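Long-range contacts in putative SnoaL-like polyketide cyclase (Shewanella denitrificans, PDB 3LZA), which is of unconfirmed function but belongs to the SnoaL-like polyketide cyclase family of the NTF2 clan and may act as a lyase: residues D40-T45 with M129-M134; V110-F115 with E124-M129. All coordinates share one frame; numbering follows the deposited sequence.

Overall arrangement
The centres of interactions 1 and 2 lie about 12 Å apart; interaction 2 is within a mixed sheet, interaction 1 at the end of its strands, and they share Met129. Strand 122-129 pairs with strand 102-115 on one side, which is interaction 2, and with strand 37-40 on the other; interaction 1 lies where the turn after strand 37-40 meets the end of strand 122-129 and the start of helix 131-139. Along the chain, interaction 2 is a local hairpin nested inside the long loop that interaction 1 closes. The two touch directly, Lys41 N lying 3.0 Å from Asp127 O in a probable hydrogen bond. Both also reach the second subunit, so this part of the NTF2-like sheet contributes to the dimer.

Interaction 1: residues D40-T45 with M129-M134; sequences DKTADT and MDYQTM
Tyr131 puts its hydroxyl against the carboxylate of Asp40, and its OH donates to Asp40 OD2 across 2.5 Å. The two side chains come from opposite directions, and their flat groups are only 24° apart in tilt, with the carboxylate at the edge of the ring. Even so, the hydroxyl meets OD2 from above the carboxylate plane. The other oxygen of Asp40 is turned back into its own turn: OD1 accepts from Thr42 OG1 at 2.7 Å, on the syn side, and from Ala43 N at 2.8 Å, which makes an Asx motif. With three donors on its two oxygens, this buried carboxylate is fixed in rotation.

Thr42 OG1, already donating to Asp40, accepts from Met129 N at 2.8 Å in an almost straight bond (174°), so the last residue of strand 122-129 is tied to the turn by a side chain. That turn joins strands 37-40 and 45-48 of the NTF2-like sheet, with Asp44 and Thr45 opposite Asp40 in a G1 beta bulge, while Asp130 caps the helix that begins at Tyr131, its OD1 accepting from Thr133 N and its OD2 bonding His73 of the second subunit. Selenomethionine Met129 sets its CG anti to its own carbonyl carbon (chi1 -55°), 3.6 Å from Asp40 OD2; the rest of the chain is bent and leads away from the turn, and the side chain touches Ile107. Its CB lies over one face of the Tyr131 ring, offset toward the rim.

Asp40, Thr42 and Met129 are buried, whereas toward solvent the contact thins out: exposed Ala43 offers just its CB, 4.0 Å from Tyr131 CE2, and the tyrosine itself is partly exposed.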
loop_
_atom_site.group_PDB
_atom_site.type_symbol
_atom_site.label_atom_id
_atom_site.label_comp_id
_atom_site.label_asym_id
_atom_site.label_seq_id
_atom_site.Cartn_x
_atom_site.Cartn_y
_atom_site.Cartn_z
ATOM N N ASP A 40 3.474 9.822 -5.876
ATOM C CA ASP A 40 2.397 9.815 -4.906
ATOM C C ASP A 40 1.126 9.464 -5.677
ATOM O O ASP A 40 0.555 10.344 -6.363
ATOM C CB ASP A 40 2.230 11.160 -4.214
ATOM C CG ASP A 40 1.209 11.094 -3.083
ATOM O OD1 ASP A 40 0.113 10.535 -3.312
ATOM O OD2 ASP A 40 1.508 11.574 -1.979
ATOM N N LYS A 41 0.654 8.217 -5.522
ATOM C CA LYS A 41 -0.479 7.742 -6.306
ATOM C C LYS A 41 -1.731 8.427 -5.885
ATOM O O LYS A 41 -2.568 8.746 -6.723
ATOM C CB LYS A 41 -0.674 6.222 -6.183
ATOM C CG LYS A 41 -1.695 5.668 -7.214
ATOM C CD LYS A 41 -1.806 4.153 -7.111
ATOM C CE LYS A 41 -2.807 3.467 -8.101
ATOM N NZ LYS A 41 -2.484 1.951 -8.186
ATOM N N THR A 42 -1.869 8.663 -4.576
ATOM C CA THR A 42 -3.040 9.379 -4.079
ATOM C C THR A 42 -3.164 10.828 -4.575
ATOM O O THR A 42 -4.286 11.298 -4.832
ATOM C CB THR A 42 -3.123 9.293 -2.510
ATOM O OG1 THR A 42 -1.812 9.257 -1.922
ATOM C CG2 THR A 42 -3.903 8.051 -2.106
ATOM N N ALA A 43 -2.045 11.532 -4.776
ATOM C CA ALA A 43 -2.048 12.913 -5.322
ATOM C C ALA A 43 -1.847 12.970 -6.854
ATOM O O ALA A 43 -1.978 14.036 -7.461
ATOM C CB ALA A 43 -0.991 13.701 -4.649
ATOM N N ASP A 44 -1.529 11.840 -7.470
ATOM C CA ASP A 44 -1.170 11.759 -8.895
ATOM C C ASP A 44 -0.054 12.736 -9.245
ATOM O O ASP A 44 -0.147 13.507 -10.193
ATOM C CB ASP A 44 -2.393 12.017 -9.771
ATOM C CG ASP A 44 -2.188 11.594 -11.202
ATOM O OD1 ASP A 44 -1.375 10.671 -11.467
ATOM O OD2 ASP A 44 -2.853 12.216 -12.062
ATOM N N THR A 45 1.007 12.712 -8.461
ATOM C CA THR A 45 2.169 13.487 -8.775
ATOM C C THR A 45 3.388 12.583 -8.859
ATOM O O THR A 45 3.512 11.587 -8.135
ATOM C CB THR A 45 2.451 14.553 -7.740
ATOM O OG1 THR A 45 2.691 13.940 -6.503
ATOM C CG2 THR A 45 1.243 15.522 -7.579
HETATM N N MSE A 129 -1.250 8.199 0.570
HETATM C CA MSE A 129 -1.395 9.017 1.755
HETATM C C MSE A 129 -2.849 9.302 2.015
HETATM O O MSE A 129 -3.633 9.529 1.076
HETATM C CB MSE A 129 -0.644 10.336 1.606
HETATM C CG MSE A 129 0.812 10.234 1.265
HETATM SE SE MSE A 129 1.795 9.626 2.843
HETATM C CE MSE A 129 1.348 11.029 3.998
ATOM N N ASP A 130 -3.234 9.301 3.295
ATOM C CA ASP A 130 -4.607 9.615 3.690
ATOM C C ASP A 130 -4.806 11.148 3.797
ATOM O O ASP A 130 -4.780 11.732 4.887
ATOM C CB ASP A 130 -4.947 8.892 4.996
ATOM C CG ASP A 130 -6.344 9.122 5.497
ATOM O OD1 ASP A 130 -7.195 9.781 4.848
ATOM O OD2 ASP A 130 -6.597 8.649 6.629
ATOM N N TYR A 131 -4.969 11.778 2.644
ATOM C CA TYR A 131 -5.125 13.247 2.582
ATOM C C TYR A 131 -6.429 13.769 3.169
ATOM O O TYR A 131 -6.455 14.913 3.656
ATOM C CB TYR A 131 -4.933 13.764 1.153
ATOM C CG TYR A 131 -3.543 13.645 0.651
ATOM C CD1 TYR A 131 -2.505 14.338 1.278
ATOM C CD2 TYR A 131 -3.235 12.829 -0.450
ATOM C CE1 TYR A 131 -1.199 14.232 0.848
ATOM C CE2 TYR A 131 -1.913 12.710 -0.894
ATOM C CZ TYR A 131 -0.915 13.443 -0.250
ATOM O OH TYR A 131 0.380 13.378 -0.642
ATOM N N GLN A 132 -7.494 12.975 3.208
ATOM C CA GLN A 132 -8.686 13.432 3.940
ATOM C C GLN A 132 -8.418 13.612 5.446
ATOM O O GLN A 132 -8.900 14.584 6.046
ATOM C CB GLN A 132 -9.929 12.543 3.706
ATOM C CG GLN A 132 -11.228 13.150 4.233
ATOM C CD GLN A 132 -11.601 14.460 3.537
ATOM O OE1 GLN A 132 -11.698 14.511 2.317
ATOM N NE2 GLN A 132 -11.756 15.517 4.305
ATOM N N THR A 133 -7.655 12.693 6.061
ATOM C CA THR A 133 -7.320 12.823 7.491
ATOM C C THR A 133 -6.484 14.110 7.678
ATOM O O THR A 133 -6.704 14.879 8.621
ATOM C CB THR A 133 -6.583 11.540 8.014
ATOM O OG1 THR A 133 -7.509 10.446 8.026
ATOM C CG2 THR A 133 -6.078 11.727 9.415
HETATM N N MSE A 134 -5.596 14.402 6.730
HETATM C CA MSE A 134 -4.778 15.628 6.812
HETATM C C MSE A 134 -5.660 16.868 6.752
HETATM O O MSE A 134 -5.495 17.794 7.544
HETATM C CB MSE A 134 -3.755 15.705 5.661
HETATM C CG MSE A 134 -2.742 16.843 5.820
HETATM SE SE MSE A 134 -1.573 16.869 4.295
HETATM C CE MSE A 134 -2.746 17.859 3.262
#

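Interaction 2: residues V110-F115 with E124-M129; sequences VTTLKF and EQVDLM
Strands 110-115 and 124-129 run antiparallel at 172°, their axes 4.7 Å apart, with Val110-Leu128, Thr112-Val126 and Lys114-Glu124 as hydrogen-bonded pairs. The first two pairs are bonded in both directions, from 2.8 Å for Leu128 N to Val110 O up to 2.9 Å for Val126 N to Thr112 O; in the last, Glu124 N to Lys114 O is weak. A water donates to both Val110 O and Val126 O.

On the face bearing Thr111, Leu113, Gln125 and Asp127, the polar ends converge on one oxygen. Thr111 OG1 donates to Asp127 OD1 at 2.8 Å from above the carboxylate plane, and Gln125 NE2 reaches the same atom at 2.9 Å from the opposite face, nearly in its own amide plane. This is the beta hairpin of strands 102-115 and 122-129 in the curved NTF2-like sheet, and the same face carries helix 8-21, whose Tyr16 bonds Gln125 OE1; Thr111 OG1 is also bonded to Tyr87. With CG anti to the backbone N (chi1 173°) and an extended chain, Gln125 lies alongside Leu113, whose CD2 sits 3.5 Å from Gln125 CG. A leucine at Gln125 would probably leave Asp127 OD1 without one of its donors and Tyr16 without its amide partner.

On the other face, Thr112 OG1 rests 3.5 Å from Val126 CB, and Leu128 packs on Thr112 of the second subunit.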
loop_
_atom_site.group_PDB
_atom_site.type_symbol
_atom_site.label_atom_id
_atom_site.label_comp_id
_atom_site.label_asym_id
_atom_site.label_seq_id
_atom_site.Cartn_x
_atom_site.Cartn_y
_atom_site.Cartn_z
ATOM N N VAL A 110 0.804 4.513 3.398
ATOM C CA VAL A 110 1.589 3.305 2.984
ATOM C C VAL A 110 2.613 3.722 1.927
ATOM O O VAL A 110 2.238 4.326 0.945
ATOM C CB VAL A 110 0.657 2.178 2.455
ATOM C CG1 VAL A 110 1.426 0.968 1.986
ATOM C CG2 VAL A 110 -0.284 1.723 3.591
ATOM N N THR A 111 3.882 3.383 2.151
ATOM C CA THR A 111 4.988 3.689 1.227
ATOM C C THR A 111 5.633 2.370 0.746
ATOM O O THR A 111 6.006 1.513 1.575
ATOM C CB THR A 111 6.035 4.664 1.955
ATOM O OG1 THR A 111 5.365 5.906 2.204
ATOM C CG2 THR A 111 7.272 4.927 1.095
ATOM N N THR A 112 5.792 2.188 -0.575
ATOM C CA THR A 112 6.645 1.116 -1.106
ATOM C C THR A 112 7.916 1.695 -1.713
ATOM O O THR A 112 7.890 2.783 -2.289
ATOM C CB THR A 112 5.903 0.220 -2.169
ATOM O OG1 THR A 112 5.665 0.956 -3.371
ATOM C CG2 THR A 112 4.547 -0.246 -1.588
ATOM N N LEU A 113 9.022 0.974 -1.533
ATOM C CA LEU A 113 10.284 1.267 -2.129
ATOM C C LEU A 113 10.744 0.040 -2.903
ATOM O O LEU A 113 10.732 -1.063 -2.385
ATOM C CB LEU A 113 11.300 1.695 -1.051
ATOM C CG LEU A 113 10.942 2.896 -0.168
ATOM C CD1 LEU A 113 11.963 3.053 0.983
ATOM C CD2 LEU A 113 10.870 4.210 -0.965
ATOM N N LYS A 114 11.113 0.235 -4.160
ATOM C CA LYS A 114 11.685 -0.813 -4.955
ATOM C C LYS A 114 13.082 -0.406 -5.387
ATOM O O LYS A 114 13.242 0.551 -6.161
ATOM C CB LYS A 114 10.794 -1.123 -6.171
ATOM C CG LYS A 114 11.397 -2.205 -7.090
ATOM C CD LYS A 114 10.440 -2.623 -8.177
ATOM C CE LYS A 114 10.140 -1.510 -9.143
ATOM N NZ LYS A 114 9.374 -2.038 -10.330
ATOM N N PHE A 115 14.079 -1.145 -4.896
ATOM C CA PHE A 115 15.478 -0.911 -5.214
ATOM C C PHE A 115 15.949 -1.864 -6.293
ATOM O O PHE A 115 15.371 -2.932 -6.470
ATOM C CB PHE A 115 16.338 -1.109 -3.956
ATOM C CG PHE A 115 15.983 -0.177 -2.850
ATOM C CD1 PHE A 115 16.529 1.107 -2.797
ATOM C CD2 PHE A 115 15.069 -0.556 -1.886
ATOM C CE1 PHE A 115 16.167 1.991 -1.789
ATOM C CE2 PHE A 115 14.704 0.334 -0.871
ATOM C CZ PHE A 115 15.253 1.600 -0.826
ATOM N N GLU A 124 11.686 2.923 -7.884
ATOM C CA GLU A 124 10.386 3.603 -7.665
ATOM C C GLU A 124 10.015 3.608 -6.182
ATOM O O GLU A 124 10.132 2.573 -5.513
ATOM C CB GLU A 124 9.282 2.888 -8.434
ATOM C CG GLU A 124 7.896 3.623 -8.399
ATOM C CD GLU A 124 6.749 2.919 -9.132
ATOM O OE1 GLU A 124 6.791 1.686 -9.372
ATOM O OE2 GLU A 124 5.759 3.616 -9.435
ATOM N N GLN A 125 9.556 4.760 -5.715
ATOM C CA GLN A 125 8.875 4.936 -4.451
ATOM C C GLN A 125 7.413 5.227 -4.785
ATOM O O GLN A 125 7.148 6.061 -5.655
ATOM C CB GLN A 125 9.440 6.122 -3.648
ATOM C CG GLN A 125 8.623 6.413 -2.399
ATOM C CD GLN A 125 9.226 7.436 -1.429
ATOM O OE1 GLN A 125 10.372 7.828 -1.567
ATOM N NE2 GLN A 125 8.441 7.847 -0.410
ATOM N N VAL A 126 6.496 4.546 -4.103
ATOM C CA VAL A 126 5.072 4.817 -4.253
ATOM C C VAL A 126 4.467 5.147 -2.886
ATOM O O VAL A 126 4.573 4.373 -1.931
ATOM C CB VAL A 126 4.256 3.714 -4.934
ATOM C CG1 VAL A 126 2.809 4.275 -5.176
ATOM C CG2 VAL A 126 4.893 3.312 -6.289
ATOM N N ASP A 127 3.864 6.333 -2.805
ATOM C CA ASP A 127 3.180 6.759 -1.597
ATOM C C ASP A 127 1.705 6.686 -1.795
ATOM O O ASP A 127 1.196 7.088 -2.837
ATOM C CB ASP A 127 3.555 8.194 -1.177
ATOM C CG ASP A 127 4.900 8.310 -0.538
ATOM O OD1 ASP A 127 5.597 7.283 -0.255
ATOM O OD2 ASP A 127 5.291 9.476 -0.338
ATOM N N LEU A 128 1.004 6.158 -0.783
ATOM C CA LEU A 128 -0.452 6.241 -0.719
ATOM C C LEU A 128 -0.766 6.949 0.615
ATOM O O LEU A 128 -0.546 6.391 1.675
ATOM C CB LEU A 128 -1.093 4.833 -0.760
ATOM C CG LEU A 128 -0.925 3.949 -2.008
ATOM C CD1 LEU A 128 -1.120 2.465 -1.705
ATOM C CD2 LEU A 128 -1.915 4.414 -3.068
HETATM N N MSE A 129 -1.250 8.199 0.570
HETATM C CA MSE A 129 -1.395 9.017 1.755
HETATM C C MSE A 129 -2.849 9.302 2.015
HETATM O O MSE A 129 -3.633 9.529 1.076
HETATM C CB MSE A 129 -0.644 10.336 1.606
HETATM C CG MSE A 129 0.812 10.234 1.265
HETATM SE SE MSE A 129 1.795 9.626 2.843
HETATM C CE MSE A 129 1.348 11.029 3.998
HETATM O O HOH W 1 2.509 2.643 -1.474
HETATM O O HOH W 2 7.762 0.819 -5.112
HETATM O O HOH W 3 8.403 0.679 -11.163
#